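UTP-glucose-1-phosphate uridylyltransferase 2 (Trypanosoma brucei, PDB 3GUE) probably catalyses the formation of UDP-glucose and diphosphate from UTP and alpha-D-glucose 1-phosphate, and is seen here with UDP-glucose bound. Local coordinates at residues P189-Y195 and L348-M352; V323-P327 and A354-L358. One frame throughout, in Å; residues are numbered along the deposited sequence.

Contact 1: residues P189-Y195 and L348-M352; sequences PGHGDVY and LEVAM. With UPG (uridine-5'-diphosphate-glucose), chain C.
The torsions of H191 (chi1 46°, chi2 68°) bring ND1 of its imidazole edge-on to the backbone N of M352, and the chi1 of M352 (65°) lays CG beside that ring nitrogen, the two side chains crossing at about a right angle. M352 N donates to H191 ND1 over 3.2 Å, nearly straight and close to the ring plane. From its other nitrogen the ring reaches the bound UDP-glucose: H191 NE2 donates to UPG O1B at 2.6 Å, an oxygen of the phosphate that carries the glucose, and this phosphorus also lies in the ring plane. Two edge bonds through different nitrogens fix the rotation of the imidazole. At the uracil, G190 N makes a weak bond to UPG O4 (2.8 Å); Q162 also bonds to the ligand.

In this GT-A-like nucleotidyltransferase, P189-Y195 joins strand 186-187 to helix 194-201, while L348-M352 runs off the end of strand 344-349 of the same antiparallel sheet. The backbones bond twice: V350 N gives to P189 O at 2.9 Å, and G192 N gives to V350 O, also 2.9 Å, from well above the carbonyl plane. V350 O additionally receives a CA-H contact from G190, whose lack of a side chain permits so near an approach, and V350 CG2 rests 3.6 Å from G192 CA. D193 turns its carboxylate elsewhere, to N163 and Q162. Farther along, Y195 OH donates to M352 O over a short 2.5 Å; this oxygen lies at the edge of the phenol ring. V194 CG1 sits 3.8 Å above the centre of one face of the Y195 ring and also packs on M352 CB, giving the tyrosine and methionine a shared apolar neighbour.

Contact 2: residues V323-P327 and A354-L358; sequences VLRLP and AAISL
An inverse gamma turn centred on R325, in the loop between helix 310-319 and strand 329-334, meets the last part of a 3-10 segment, residues 354-356, and the residue L358 beyond it. No hydrogen bond crosses; the contact rests on apolar side chains. L326 CD2 is the central atom: it lies 3.4 Å from A355 N and 3.6 Å from A354 C, so this methyl is pressed against the 3-10 backbone, and it also meets the A354 CB methyl. The same CD2 is 3.7 Å from L358 CD1, the two leucines crossing at about a right angle. In L358, chi1 (-59°) puts CG beside the backbone N and the extended chi2 (-179°) directs the methyls to different neighbours: CD1 faces L326 and, more loosely, L324 CB, while CD2 approaches R325 NH1 at 3.5 Å, obliquely to the guanidinium plane. At the other end P327 CD abuts A354 CB at 3.5 Å, tighter than ordinary carbon packing.

L324, L326 and A355 all also touch Y195 of helix 194-201, and L324 and L358 share M316 of helix 310-319. Lying just before strand 329-334 and between strands 344-349 and 362-366, the two segments form an apolar loop-to-loop packing.

Overall arrangement
From the N terminus the segments come in the order 189-195, 323-327, 348-352, 354-358, so the two contacts cross. Contact 1 closes a long loop that contains strands 214-219, 242-248 and 300-309 of the mixed sheet; contact 2 closes a short one around the hairpin strands 329-334 and 344-349. A single residue separates 348-352 from 354-358, and the contact centres are 10 Å apart. They touch directly: Y195 OH lies 3.5 Å from A355 CB, and V350 CG1 lies 3.4 Å from P327 O. Together they tie the antiparallel sheet and helix 194-201 to the approach to strand 362-366, contact 1 alone reaching the bound nucleotide sugar.

Contact 1: residues P189-Y195 and L348-M352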
loop_
_atom_site.group_PDB
_atom_site.type_symbol
_atom_site.label_atom_id
_atom_site.label_comp_id
_atom_site.label_asym_id
_atom_site.label_seq_id
_atom_site.Cartn_x
_atom_site.Cartn_y
_atom_site.Cartn_z
ATOM N N PRO A 189 -8.352 9.053 -4.937
ATOM C CA PRO A 189 -7.245 10.028 -4.881
ATOM C C PRO A 189 -6.029 9.673 -3.979
ATOM O O PRO A 189 -5.335 10.580 -3.505
ATOM C CB PRO A 189 -7.941 11.283 -4.372
ATOM C CG PRO A 189 -9.103 10.799 -3.564
ATOM C CD PRO A 189 -9.473 9.424 -4.036
ATOM N N GLY A 190 -5.804 8.384 -3.725
ATOM C CA GLY A 190 -4.692 7.907 -2.874
ATOM C C GLY A 190 -5.241 7.540 -1.511
ATOM O O GLY A 190 -6.321 7.985 -1.164
ATOM N N HIS A 191 -4.520 6.691 -0.769
ATOM C CA HIS A 191 -4.810 6.410 0.632
ATOM C C HIS A 191 -4.638 7.635 1.578
ATOM O O HIS A 191 -5.190 7.653 2.670
ATOM C CB HIS A 191 -4.078 5.122 1.124
ATOM C CG HIS A 191 -2.632 5.047 0.709
ATOM N ND1 HIS A 191 -1.669 5.894 1.207
ATOM C CD2 HIS A 191 -2.005 4.275 -0.214
ATOM C CE1 HIS A 191 -0.502 5.634 0.632
ATOM N NE2 HIS A 191 -0.680 4.657 -0.241
ATOM N N GLY A 192 -3.928 8.676 1.145
ATOM C CA GLY A 192 -3.905 9.943 1.881
ATOM C C GLY A 192 -5.298 10.504 2.107
ATOM O O GLY A 192 -5.493 11.318 3.027
ATOM N N ASP A 193 -6.251 10.029 1.280
ATOM C CA ASP A 193 -7.667 10.415 1.264
ATOM C C ASP A 193 -8.350 10.034 2.576
ATOM O O ASP A 193 -9.351 10.619 2.952
ATOM C CB ASP A 193 -8.365 9.717 0.080
ATOM C CG ASP A 193 -9.717 10.326 -0.306
ATOM O OD1 ASP A 193 -9.927 11.553 -0.189
ATOM O OD2 ASP A 193 -10.574 9.568 -0.811
ATOM N N VAL A 194 -7.787 9.055 3.280
ATOM C CA VAL A 194 -8.376 8.563 4.530
ATOM C C VAL A 194 -8.779 9.621 5.577
ATOM O O VAL A 194 -9.813 9.495 6.229
ATOM C CB VAL A 194 -7.474 7.468 5.184
ATOM C CG1 VAL A 194 -6.125 8.066 5.685
ATOM C CG2 VAL A 194 -8.247 6.764 6.303
ATOM N N TYR A 195 -7.975 10.673 5.720
ATOM C CA TYR A 195 -8.184 11.633 6.799
ATOM C C TYR A 195 -9.454 12.460 6.544
ATOM O O TYR A 195 -10.340 12.532 7.411
ATOM C CB TYR A 195 -6.943 12.513 7.020
ATOM C CG TYR A 195 -5.643 11.744 7.255
ATOM C CD1 TYR A 195 -5.446 10.955 8.411
ATOM C CD2 TYR A 195 -4.608 11.802 6.320
ATOM C CE1 TYR A 195 -4.245 10.247 8.615
ATOM C CE2 TYR A 195 -3.407 11.111 6.524
ATOM C CZ TYR A 195 -3.232 10.328 7.671
ATOM O OH TYR A 195 -2.028 9.655 7.860
ATOM N N LEU A 348 -3.946 12.842 -9.717
ATOM C CA LEU A 348 -3.565 13.616 -8.547
ATOM C C LEU A 348 -3.922 12.763 -7.314
ATOM O O LEU A 348 -5.046 12.298 -7.184
ATOM C CB LEU A 348 -4.298 14.953 -8.526
ATOM C CG LEU A 348 -4.192 15.888 -9.729
ATOM C CD1 LEU A 348 -4.777 17.245 -9.370
ATOM C CD2 LEU A 348 -2.781 16.045 -10.250
ATOM N N GLU A 349 -2.938 12.534 -6.447
ATOM C CA GLU A 349 -3.058 11.568 -5.354
ATOM C C GLU A 349 -2.235 12.044 -4.173
ATOM O O GLU A 349 -1.196 12.689 -4.368
ATOM C CB GLU A 349 -2.494 10.206 -5.772
ATOM C CG GLU A 349 -3.331 9.414 -6.760
ATOM C CD GLU A 349 -2.480 8.848 -7.871
ATOM O OE1 GLU A 349 -1.375 9.383 -8.063
ATOM O OE2 GLU A 349 -2.898 7.879 -8.539
ATOM N N VAL A 350 -2.685 11.696 -2.965
ATOM C CA VAL A 350 -1.896 11.858 -1.735
ATOM C C VAL A 350 -1.662 10.538 -0.985
ATOM O O VAL A 350 -2.423 9.574 -1.152
ATOM C CB VAL A 350 -2.572 12.837 -0.753
ATOM C CG1 VAL A 350 -2.366 14.257 -1.196
ATOM C CG2 VAL A 350 -4.073 12.517 -0.621
ATOM N N ALA A 351 -0.610 10.506 -0.154
ATOM C CA ALA A 351 -0.230 9.305 0.630
ATOM C C ALA A 351 -0.454 9.567 2.137
ATOM O O ALA A 351 -0.071 10.629 2.671
ATOM C CB ALA A 351 1.198 8.945 0.368
ATOM N N MET A 352 -1.051 8.602 2.823
ATOM C CA MET A 352 -1.398 8.817 4.231
ATOM C C MET A 352 -0.131 9.028 5.079
ATOM O O MET A 352 -0.178 9.662 6.138
ATOM C CB MET A 352 -2.309 7.718 4.760
ATOM C CG MET A 352 -1.661 6.355 4.809
ATOM S SD MET A 352 -2.566 5.277 5.919
ATOM C CE MET A 352 -1.303 4.057 6.232
HETATM N N1 UPG C . -5.293 2.384 -1.622
HETATM C C2 UPG C . -6.511 2.964 -1.214
HETATM N N3 UPG C . -6.915 4.115 -1.866
HETATM C C4 UPG C . -6.189 4.706 -2.872
HETATM C C5 UPG C . -4.967 4.149 -3.270
HETATM C C6 UPG C . -4.506 2.992 -2.651
HETATM O O2 UPG C . -7.255 2.499 -0.337
HETATM O O4 UPG C . -6.658 5.727 -3.394
HETATM C C1C UPG C . -4.805 1.139 -0.946
HETATM C C2C UPG C . -4.315 -0.051 -1.777
HETATM O O2C UPG C . -5.418 -0.846 -2.231
HETATM C C3C UPG C . -3.507 -0.796 -0.716
HETATM C C4C UPG C . -2.851 0.341 0.052
HETATM O O4C UPG C . -3.649 1.532 -0.185
HETATM O O3C UPG C . -4.407 -1.467 0.165
HETATM C C5C UPG C . -1.406 0.632 -0.468
HETATM O O5C UPG C . -1.364 1.155 -1.769
HETATM P PA UPG C . -0.239 0.677 -2.822
HETATM O O1A UPG C . -0.242 -0.811 -2.735
HETATM O O2A UPG C . -0.403 1.325 -4.128
HETATM O O3A UPG C . 1.140 1.205 -2.096
HETATM P PB UPG C . 1.867 2.648 -2.285
HETATM O O1B UPG C . 0.864 3.700 -2.046
HETATM O O2B UPG C . 2.691 2.677 -3.534
HETATM O O3B UPG C . 2.940 2.532 -1.097
HETATM C "C1'" UPG C . 2.457 2.480 0.295
HETATM C "C2'" UPG C . 3.038 3.661 1.060
HETATM C "C3'" UPG C . 4.556 3.575 0.955
HETATM C "C4'" UPG C . 5.025 2.254 1.587
HETATM C "C5'" UPG C . 4.339 1.052 0.889
HETATM C "C6'" UPG C . 4.540 -0.209 1.688
HETATM O "O2'" UPG C . 2.591 4.913 0.508
HETATM O "O3'" UPG C . 5.128 4.716 1.571
HETATM O "O4'" UPG C . 6.435 2.127 1.492
HETATM O "O5'" UPG C . 2.896 1.205 0.802
HETATM O "O6'" UPG C . 4.245 -1.339 0.865
#

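Contact 2: residues V323-P327 and A354-L358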
loop_
_atom_site.group_PDB
_atom_site.type_symbol
_atom_site.label_atom_id
_atom_site.label_comp_id
_atom_site.label_asym_id
_atom_site.label_seq_id
_atom_site.Cartn_x
_atom_site.Cartn_y
_atom_site.Cartn_z
ATOM N N VAL A 323 -9.114 20.713 5.606
ATOM C CA VAL A 323 -8.136 20.702 4.498
ATOM C C VAL A 323 -6.675 20.485 4.962
ATOM O O VAL A 323 -5.960 21.451 5.266
ATOM C CB VAL A 323 -8.306 21.987 3.573
ATOM C CG1 VAL A 323 -7.317 21.991 2.405
ATOM C CG2 VAL A 323 -9.715 22.063 3.034
ATOM N N LEU A 324 -6.245 19.214 5.028
ATOM C CA LEU A 324 -4.836 18.892 5.302
ATOM C C LEU A 324 -3.942 19.244 4.104
ATOM O O LEU A 324 -4.314 19.004 2.955
ATOM C CB LEU A 324 -4.637 17.402 5.632
ATOM C CG LEU A 324 -5.279 16.862 6.906
ATOM C CD1 LEU A 324 -4.990 15.379 7.076
ATOM C CD2 LEU A 324 -4.863 17.652 8.161
ATOM N N ARG A 325 -2.758 19.784 4.399
ATOM C CA ARG A 325 -1.804 20.191 3.370
ATOM C C ARG A 325 -0.910 19.024 2.968
ATOM O O ARG A 325 0.310 19.170 2.985
ATOM C CB ARG A 325 -0.904 21.340 3.879
ATOM C CG ARG A 325 -1.623 22.524 4.487
ATOM C CD ARG A 325 -0.650 23.617 4.973
ATOM N NE ARG A 325 -0.333 23.521 6.404
ATOM C CZ ARG A 325 0.703 22.852 6.914
ATOM N NH1 ARG A 325 1.544 22.201 6.125
ATOM N NH2 ARG A 325 0.900 22.830 8.228
ATOM N N LEU A 326 -1.489 17.865 2.641
ATOM C CA LEU A 326 -0.688 16.744 2.157
ATOM C C LEU A 326 -0.099 17.085 0.786
ATOM O O LEU A 326 -0.771 17.705 -0.033
ATOM C CB LEU A 326 -1.532 15.463 2.072
ATOM C CG LEU A 326 -1.974 14.765 3.370
ATOM C CD1 LEU A 326 -2.922 13.629 3.041
ATOM C CD2 LEU A 326 -0.795 14.200 4.137
ATOM N N PRO A 327 1.159 16.693 0.533
ATOM C CA PRO A 327 1.747 16.984 -0.790
ATOM C C PRO A 327 1.106 16.189 -1.929
ATOM O O PRO A 327 0.932 14.949 -1.836
ATOM C CB PRO A 327 3.224 16.615 -0.622
ATOM C CG PRO A 327 3.272 15.695 0.518
ATOM C CD PRO A 327 2.091 15.973 1.410
ATOM N N ALA A 354 2.350 10.881 4.461
ATOM C CA ALA A 354 2.825 12.261 4.355
ATOM C C ALA A 354 2.327 13.153 5.520
ATOM O O ALA A 354 2.831 14.266 5.727
ATOM C CB ALA A 354 2.448 12.848 2.943
ATOM N N ALA A 355 1.346 12.657 6.273
ATOM C CA ALA A 355 0.876 13.335 7.501
ATOM C C ALA A 355 1.920 13.285 8.623
ATOM O O ALA A 355 1.706 13.815 9.724
ATOM C CB ALA A 355 -0.461 12.739 7.994
ATOM N N ILE A 356 3.031 12.608 8.372
ATOM C CA ILE A 356 4.079 12.524 9.395
ATOM C C ILE A 356 4.642 13.901 9.782
ATOM O O ILE A 356 4.974 14.107 10.942
ATOM C CB ILE A 356 5.202 11.510 9.036
ATOM C CG1 ILE A 356 6.149 11.302 10.236
ATOM C CG2 ILE A 356 5.937 11.909 7.728
ATOM C CD1 ILE A 356 7.373 10.496 9.861
ATOM N N SER A 357 4.703 14.855 8.850
ATOM C CA SER A 357 5.109 16.232 9.242
ATOM C C SER A 357 3.963 17.144 9.715
ATOM O O SER A 357 4.201 18.216 10.279
ATOM C CB SER A 357 5.877 16.934 8.117
ATOM O OG SER A 357 5.026 17.331 7.053
ATOM N N LEU A 358 2.728 16.724 9.485
ATOM C CA LEU A 358 1.560 17.588 9.737
ATOM C C LEU A 358 1.052 17.529 11.178
ATOM O O LEU A 358 0.554 18.518 11.715
ATOM C CB LEU A 358 0.443 17.243 8.765
ATOM C CG LEU A 358 0.750 17.366 7.286
ATOM C CD1 LEU A 358 -0.484 16.999 6.511
ATOM C CD2 LEU A 358 1.219 18.776 6.922
#